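Long-range contacts in putative phosphatase (Bacteroides thetaiotaomicron, PDB 3KYA), which is a putative phosphatase of unknown detailed function that binds zinc and joins an IPT/TIG domain to what is probably a six-bladed beta-propeller: residues 399-404 with 416-421; 441-446 with 458-463. All blocks are in the same frame, centred on the assembly; numbering follows the deposited sequence. Where two conformers were deposited one is given.

Interaction 1 (399-404 with 416-421); sequences LNFCVR and AGRGAS
Arg418 NH1 is gripped by two acceptors, the carbonyl oxygen of Asn400 and water 1. The bond from Arg418 NH1 to Asn400 O is 3.0 Å long and nearly straight. The oxygen lies in the guanidinium plane, but the donor is tilted out of the carbonyl plane. Water 1 gives a proton to Asn400 OD1, so it links the two side chains, whose flat groups stand 87° apart. Asn400 ND2 is held by Asp397. The Arg418 chain starts anti to its own carbonyl carbon and folds at chi3 (71°), which turns NH1 back to Asn400. Arg418 CD lies 4.0 Å from Cys402 SG. Tyr361 adds a cation-pi contact to the guanidinium group. Water 2 bridges Phe401 O and Arg418 N. The backbones pair at Val403 and Ala416, with Val403 N to Ala416 O at 2.9 Å and the longer return bond from Ala416 N to Val403 O at 3.3 Å. Val403 CB faces Ala416 CB, and Ile471 touches both residues. Gly417 has backbone angles that call for glycine, and a CB there would clash with Phe401 O. This is antiparallel pairing at the outer edge of one four-stranded sheet, probably a propeller blade, where the chain turns a corner at Ala416.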
loop_
_atom_site.group_PDB
_atom_site.type_symbol
_atom_site.label_atom_id
_atom_site.label_comp_id
_atom_site.label_asym_id
_atom_site.label_seq_id
_atom_site.Cartn_x
_atom_site.Cartn_y
_atom_site.Cartn_z
ATOM N N LEU A 399 4.140 -19.616 -12.852
ATOM C CA LEU A 399 3.316 -20.674 -12.276
ATOM C C LEU A 399 2.281 -20.164 -11.277
ATOM O O LEU A 399 1.534 -20.954 -10.703
ATOM C CB LEU A 399 4.202 -21.790 -11.687
ATOM C CG LEU A 399 4.924 -22.638 -12.745
ATOM C CD1 LEU A 399 5.841 -23.688 -12.105
ATOM C CD2 LEU A 399 3.929 -23.313 -13.714
ATOM N N ASN A 400 2.246 -18.851 -11.076
ATOM C CA ASN A 400 1.193 -18.225 -10.269
ATOM C C ASN A 400 0.177 -17.476 -11.146
ATOM O O ASN A 400 -0.708 -16.812 -10.626
ATOM C CB ASN A 400 1.784 -17.313 -9.201
ATOM C CG ASN A 400 2.496 -18.088 -8.116
ATOM O OD1 ASN A 400 2.080 -19.195 -7.762
ATOM N ND2 ASN A 400 3.581 -17.523 -7.587
ATOM N N PHE A 401 0.322 -17.578 -12.467
ATOM C CA PHE A 401 -0.666 -17.063 -13.417
ATOM C C PHE A 401 -1.042 -15.589 -13.229
ATOM O O PHE A 401 -2.222 -15.218 -13.325
ATOM C CB PHE A 401 -1.938 -17.920 -13.321
ATOM C CG PHE A 401 -1.673 -19.404 -13.071
ATOM C CD1 PHE A 401 -0.973 -20.174 -13.994
ATOM C CD2 PHE A 401 -2.159 -20.018 -11.926
ATOM C CE1 PHE A 401 -0.744 -21.531 -13.766
ATOM C CE2 PHE A 401 -1.939 -21.378 -11.678
ATOM C CZ PHE A 401 -1.237 -22.144 -12.603
ATOM N N CYS A 402 -0.048 -14.744 -12.980
ATOM C CA CYS A 402 -0.315 -13.329 -12.751
ATOM C C CYS A 402 0.880 -12.416 -13.030
ATOM O O CYS A 402 2.009 -12.871 -13.225
ATOM C CB CYS A 402 -0.778 -13.144 -11.305
ATOM S SG CYS A 402 0.469 -13.592 -10.062
ATOM N N VAL A 403 0.583 -11.123 -13.075
ATOM C CA VAL A 403 1.581 -10.072 -13.160
ATOM C C VAL A 403 1.745 -9.544 -11.727
ATOM O O VAL A 403 0.742 -9.199 -11.074
ATOM C CB VAL A 403 1.139 -8.918 -14.079
ATOM C CG1 VAL A 403 2.189 -7.805 -14.088
ATOM C CG2 VAL A 403 0.864 -9.416 -15.523
ATOM N N ARG A 404 2.976 -9.525 -11.222
ATOM C CA ARG A 404 3.288 -8.989 -9.881
ATOM C C ARG A 404 3.991 -7.633 -10.032
ATOM O O ARG A 404 4.574 -7.331 -11.091
ATOM C CB ARG A 404 4.219 -9.918 -9.080
ATOM C CG ARG A 404 3.887 -11.400 -9.022
ATOM C CD ARG A 404 2.811 -11.811 -8.027
ATOM N NE ARG A 404 3.160 -11.659 -6.608
ATOM C CZ ARG A 404 3.867 -12.530 -5.877
ATOM N NH1 ARG A 404 4.384 -13.629 -6.416
ATOM N NH2 ARG A 404 4.090 -12.278 -4.579
ATOM N N ALA A 416 -2.251 -7.972 -11.564
ATOM C CA ALA A 416 -3.282 -8.460 -12.466
ATOM C C ALA A 416 -3.288 -9.977 -12.513
ATOM O O ALA A 416 -2.227 -10.619 -12.553
ATOM C CB ALA A 416 -3.065 -7.874 -13.880
ATOM N N GLY A 417 -4.489 -10.541 -12.523
ATOM C CA GLY A 417 -4.682 -11.983 -12.592
ATOM C C GLY A 417 -5.271 -12.557 -11.320
ATOM O O GLY A 417 -5.490 -11.826 -10.336
ATOM N N ARG A 418 -5.559 -13.852 -11.373
ATOM C CA ARG A 418 -6.130 -14.615 -10.261
ATOM C C ARG A 418 -7.465 -14.010 -9.787
ATOM O O ARG A 418 -7.742 -13.958 -8.582
ATOM C CB ARG A 418 -5.112 -14.710 -9.110
ATOM C CG ARG A 418 -3.771 -15.333 -9.536
ATOM C CD ARG A 418 -2.739 -15.288 -8.404
ATOM N NE ARG A 418 -3.055 -16.215 -7.315
ATOM C CZ ARG A 418 -2.599 -17.467 -7.210
ATOM N NH1 ARG A 418 -1.791 -17.989 -8.126
ATOM N NH2 ARG A 418 -2.952 -18.214 -6.173
ATOM N N GLY A 419 -8.278 -13.572 -10.755
ATOM C CA GLY A 419 -9.581 -12.970 -10.507
ATOM C C GLY A 419 -10.362 -13.650 -9.392
ATOM O O GLY A 419 -10.679 -14.850 -9.472
ATOM N N ALA A 420 -10.686 -12.871 -8.366
ATOM C CA ALA A 420 -11.395 -13.394 -7.184
ATOM C C ALA A 420 -12.705 -14.094 -7.508
ATOM O O ALA A 420 -12.926 -15.235 -7.097
ATOM C CB ALA A 420 -11.635 -12.270 -6.188
ATOM N N SER A 421 -13.570 -13.427 -8.269
ATOM C CA SER A 421 -14.886 -13.967 -8.603
ATOM C C SER A 421 -14.836 -15.158 -9.545
ATOM O O SER A 421 -15.625 -16.101 -9.418
ATOM C CB SER A 421 -15.762 -12.880 -9.239
ATOM O OG SER A 421 -15.841 -11.739 -8.410
HETATM O O HOH W 1 -0.447 -20.639 -7.953
HETATM O O HOH W 2 -4.832 -15.880 -13.343
#

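Interaction 2 (441-446 with 458-463); sequences ARFRDV and FYVHDQ
The Asp462 carboxylate receives the backbone N-H of Arg444. The bond from Arg444 N to Asp462 OD2 is 3.2 Å, on the syn side and 24° out of the carboxylate plane. A second bond from the same N-H to Asp462 OD1 is weak. The carboxylate reaches this loop because CG is anti to the backbone N (chi1 -171°). Both oxygens have further partners: OD2 pairs with Arg469 in a salt bridge, and OD1 accepts from Gly465 N. At Asp462, an alanine here would probably leave Arg444 N and Gly465 N without the carboxylate and Arg469 without its charge partner, and let the 443-445 loop shift. Asp462 OD2 also lies at the edge of the Phe443 ring, in its plane, 3.7 Å from Phe443 CD1. Ring and carboxylate planes are 51° apart. Of the Arg444 side chain, CB approaches Asp462 OD1 at 3.5 Å, and the far end runs away to a cation-pi contact with Trp430. Beyond the carboxylate, toward Val460, the contact is apolar. Val460 CG1, anti to its backbone N, points between two partners: Val446 CG1 at 3.8 Å and Phe443 CE1 at 4.2 Å. Val446 CA makes a CH...O contact of 3.5 Å with His461 O. Asp445 turns its carboxylate to Arg398, and His461 NE2 binds Phe138 O. The contact ties the loop before strand 446-452 to strand 457-462. Strand 105-110 shares this sheet with the C-terminal strands, consistent with the closing blade of a beta-propeller.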
loop_
_atom_site.group_PDB
_atom_site.type_symbol
_atom_site.label_atom_id
_atom_site.label_comp_id
_atom_site.label_asym_id
_atom_site.label_seq_id
_atom_site.Cartn_x
_atom_site.Cartn_y
_atom_site.Cartn_z
ATOM N N ALA A 441 -10.239 -10.877 -14.179
ATOM C CA ALA A 441 -9.197 -11.323 -15.117
ATOM C C ALA A 441 -8.330 -12.500 -14.621
ATOM O O ALA A 441 -7.941 -12.558 -13.439
ATOM C CB ALA A 441 -8.294 -10.146 -15.496
ATOM N N ARG A 442 -8.040 -13.422 -15.542
ATOM C CA ARG A 442 -7.151 -14.560 -15.263
ATOM C C ARG A 442 -6.262 -14.855 -16.448
ATOM O O ARG A 442 -6.612 -14.540 -17.583
ATOM C CB ARG A 442 -7.938 -15.817 -14.910
ATOM C CG ARG A 442 -8.646 -15.719 -13.578
ATOM C CD ARG A 442 -9.253 -17.034 -13.147
ATOM N NE ARG A 442 -10.327 -17.492 -14.011
ATOM C CZ ARG A 442 -11.030 -18.603 -13.801
ATOM N NH1 ARG A 442 -10.733 -19.396 -12.775
ATOM N NH2 ARG A 442 -12.019 -18.943 -14.621
ATOM N N PHE A 443 -5.115 -15.465 -16.151
ATOM C CA PHE A 443 -4.153 -15.910 -17.146
ATOM C C PHE A 443 -3.858 -17.380 -16.884
ATOM O O PHE A 443 -4.303 -17.937 -15.867
ATOM C CB PHE A 443 -2.819 -15.157 -17.013
ATOM C CG PHE A 443 -2.909 -13.641 -17.142
ATOM C CD1 PHE A 443 -2.793 -13.020 -18.380
ATOM C CD2 PHE A 443 -3.012 -12.831 -16.008
ATOM C CE1 PHE A 443 -2.857 -11.618 -18.493
ATOM C CE2 PHE A 443 -3.047 -11.455 -16.112
ATOM C CZ PHE A 443 -2.979 -10.842 -17.357
ATOM N N ARG A 444 -3.155 -18.027 -17.816
ATOM C CA ARG A 444 -2.593 -19.358 -17.569
ATOM C C ARG A 444 -1.094 -19.056 -17.427
ATOM O O ARG A 444 -0.744 -17.933 -17.029
ATOM C CB ARG A 444 -2.962 -20.371 -18.659
ATOM C CG ARG A 444 -4.483 -20.542 -18.801
ATOM C CD ARG A 444 -4.898 -21.710 -19.652
ATOM N NE ARG A 444 -4.571 -22.973 -18.997
ATOM C CZ ARG A 444 -5.052 -24.157 -19.347
ATOM N NH1 ARG A 444 -5.896 -24.274 -20.365
ATOM N NH2 ARG A 444 -4.682 -25.230 -18.670
ATOM N N ASP A 445 -0.198 -20.006 -17.701
ATOM C CA ASP A 445 1.248 -19.725 -17.544
ATOM C C ASP A 445 1.681 -18.492 -18.371
ATOM O O ASP A 445 1.511 -18.471 -19.590
ATOM C CB ASP A 445 2.106 -20.926 -17.950
ATOM C CG ASP A 445 1.741 -22.204 -17.210
ATOM O OD1 ASP A 445 0.526 -22.558 -17.139
ATOM O OD2 ASP A 445 2.691 -22.878 -16.743
ATOM N N VAL A 446 2.260 -17.494 -17.709
ATOM C CA VAL A 446 2.681 -16.234 -18.351
ATOM C C VAL A 446 4.205 -16.095 -18.350
ATOM O O VAL A 446 4.838 -16.158 -17.300
ATOM C CB VAL A 446 2.000 -14.996 -17.690
ATOM C CG1 VAL A 446 0.574 -14.825 -18.218
ATOM C CG2 VAL A 446 2.030 -15.094 -16.148
ATOM N N PHE A 458 0.393 -2.651 -21.354
ATOM C CA PHE A 458 1.222 -3.825 -21.338
ATOM C C PHE A 458 0.736 -4.822 -22.376
ATOM O O PHE A 458 -0.463 -4.899 -22.652
ATOM C CB PHE A 458 1.106 -4.574 -20.001
ATOM C CG PHE A 458 1.596 -3.819 -18.785
ATOM C CD1 PHE A 458 0.747 -2.971 -18.076
ATOM C CD2 PHE A 458 2.875 -4.052 -18.288
ATOM C CE1 PHE A 458 1.193 -2.322 -16.923
ATOM C CE2 PHE A 458 3.329 -3.414 -17.139
ATOM C CZ PHE A 458 2.489 -2.548 -16.452
ATOM N N TYR A 459 1.681 -5.563 -22.955
ATOM C CA TYR A 459 1.372 -6.752 -23.743
ATOM C C TYR A 459 1.963 -7.919 -22.954
ATOM O O TYR A 459 3.094 -7.844 -22.462
ATOM C CB TYR A 459 1.963 -6.714 -25.150
ATOM C CG TYR A 459 1.311 -5.663 -25.993
ATOM C CD1 TYR A 459 0.166 -5.947 -26.718
ATOM C CD2 TYR A 459 1.819 -4.369 -26.040
ATOM C CE1 TYR A 459 -0.452 -4.980 -27.478
ATOM C CE2 TYR A 459 1.224 -3.403 -26.817
ATOM C CZ TYR A 459 0.083 -3.712 -27.525
ATOM O OH TYR A 459 -0.539 -2.756 -28.289
ATOM N N VAL A 460 1.196 -8.997 -22.845
ATOM C CA VAL A 460 1.579 -10.150 -22.067
ATOM C C VAL A 460 1.532 -11.404 -22.918
ATOM O O VAL A 460 0.558 -11.615 -23.625
ATOM C CB VAL A 460 0.580 -10.359 -20.920
ATOM C CG1 VAL A 460 1.011 -11.540 -20.054
ATOM C CG2 VAL A 460 0.419 -9.063 -20.088
ATOM N N HIS A 461 2.559 -12.249 -22.838
ATOM C CA HIS A 461 2.538 -13.520 -23.531
ATOM C C HIS A 461 2.046 -14.605 -22.581
ATOM O O HIS A 461 2.765 -15.002 -21.645
ATOM C CB HIS A 461 3.905 -13.879 -24.109
ATOM C CG HIS A 461 3.947 -15.234 -24.739
ATOM N ND1 HIS A 461 5.040 -16.075 -24.636
ATOM C CD2 HIS A 461 2.996 -15.932 -25.404
ATOM C CE1 HIS A 461 4.778 -17.204 -25.270
ATOM N NE2 HIS A 461 3.539 -17.153 -25.729
ATOM N N ASP A 462 0.811 -15.056 -22.818
ATOM C CA ASP A 462 0.160 -16.088 -22.012
ATOM C C ASP A 462 0.459 -17.404 -22.754
ATOM O O ASP A 462 -0.256 -17.822 -23.665
ATOM C CB ASP A 462 -1.321 -15.758 -21.885
ATOM C CG ASP A 462 -2.057 -16.629 -20.888
ATOM O OD1 ASP A 462 -1.645 -17.775 -20.652
ATOM O OD2 ASP A 462 -3.099 -16.158 -20.377
ATOM N N GLN A 463 1.584 -17.992 -22.363
ATOM C CA GLN A 463 2.120 -19.197 -22.994
ATOM C C GLN A 463 1.149 -20.365 -23.069
ATOM O O GLN A 463 1.023 -20.974 -24.128
ATOM C CB GLN A 463 3.374 -19.674 -22.251
ATOM C CG GLN A 463 4.053 -20.882 -22.876
ATOM C CD GLN A 463 4.893 -21.652 -21.871
ATOM O OE1 GLN A 463 5.134 -21.181 -20.756
ATOM N NE2 GLN A 463 5.338 -22.839 -22.255
#

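Both contacts are largely buried, and they lie in neighbouring sheets, probably adjacent propeller blades. Interaction 1 belongs to the sheet 374-415, where the loop after strand 412-415 meets strand 402-406. Interaction 2 belongs to the sheet that strand 105-110 shares with the C-terminal strands, where the loop before strand 446-452 meets strand 457-462. Their centres are 9 Å apart, and they touch. Gly419 N probably bonds to Ala441 O at 2.9 Å, and Phe401 CB packs on Phe443 O. Interaction 1 relies on backbone pairing, waters and an arginine bound to a carbonyl. Interaction 2 relies on a carboxylate holding a loop N-H, with two valines and a phenylalanine packed beside it.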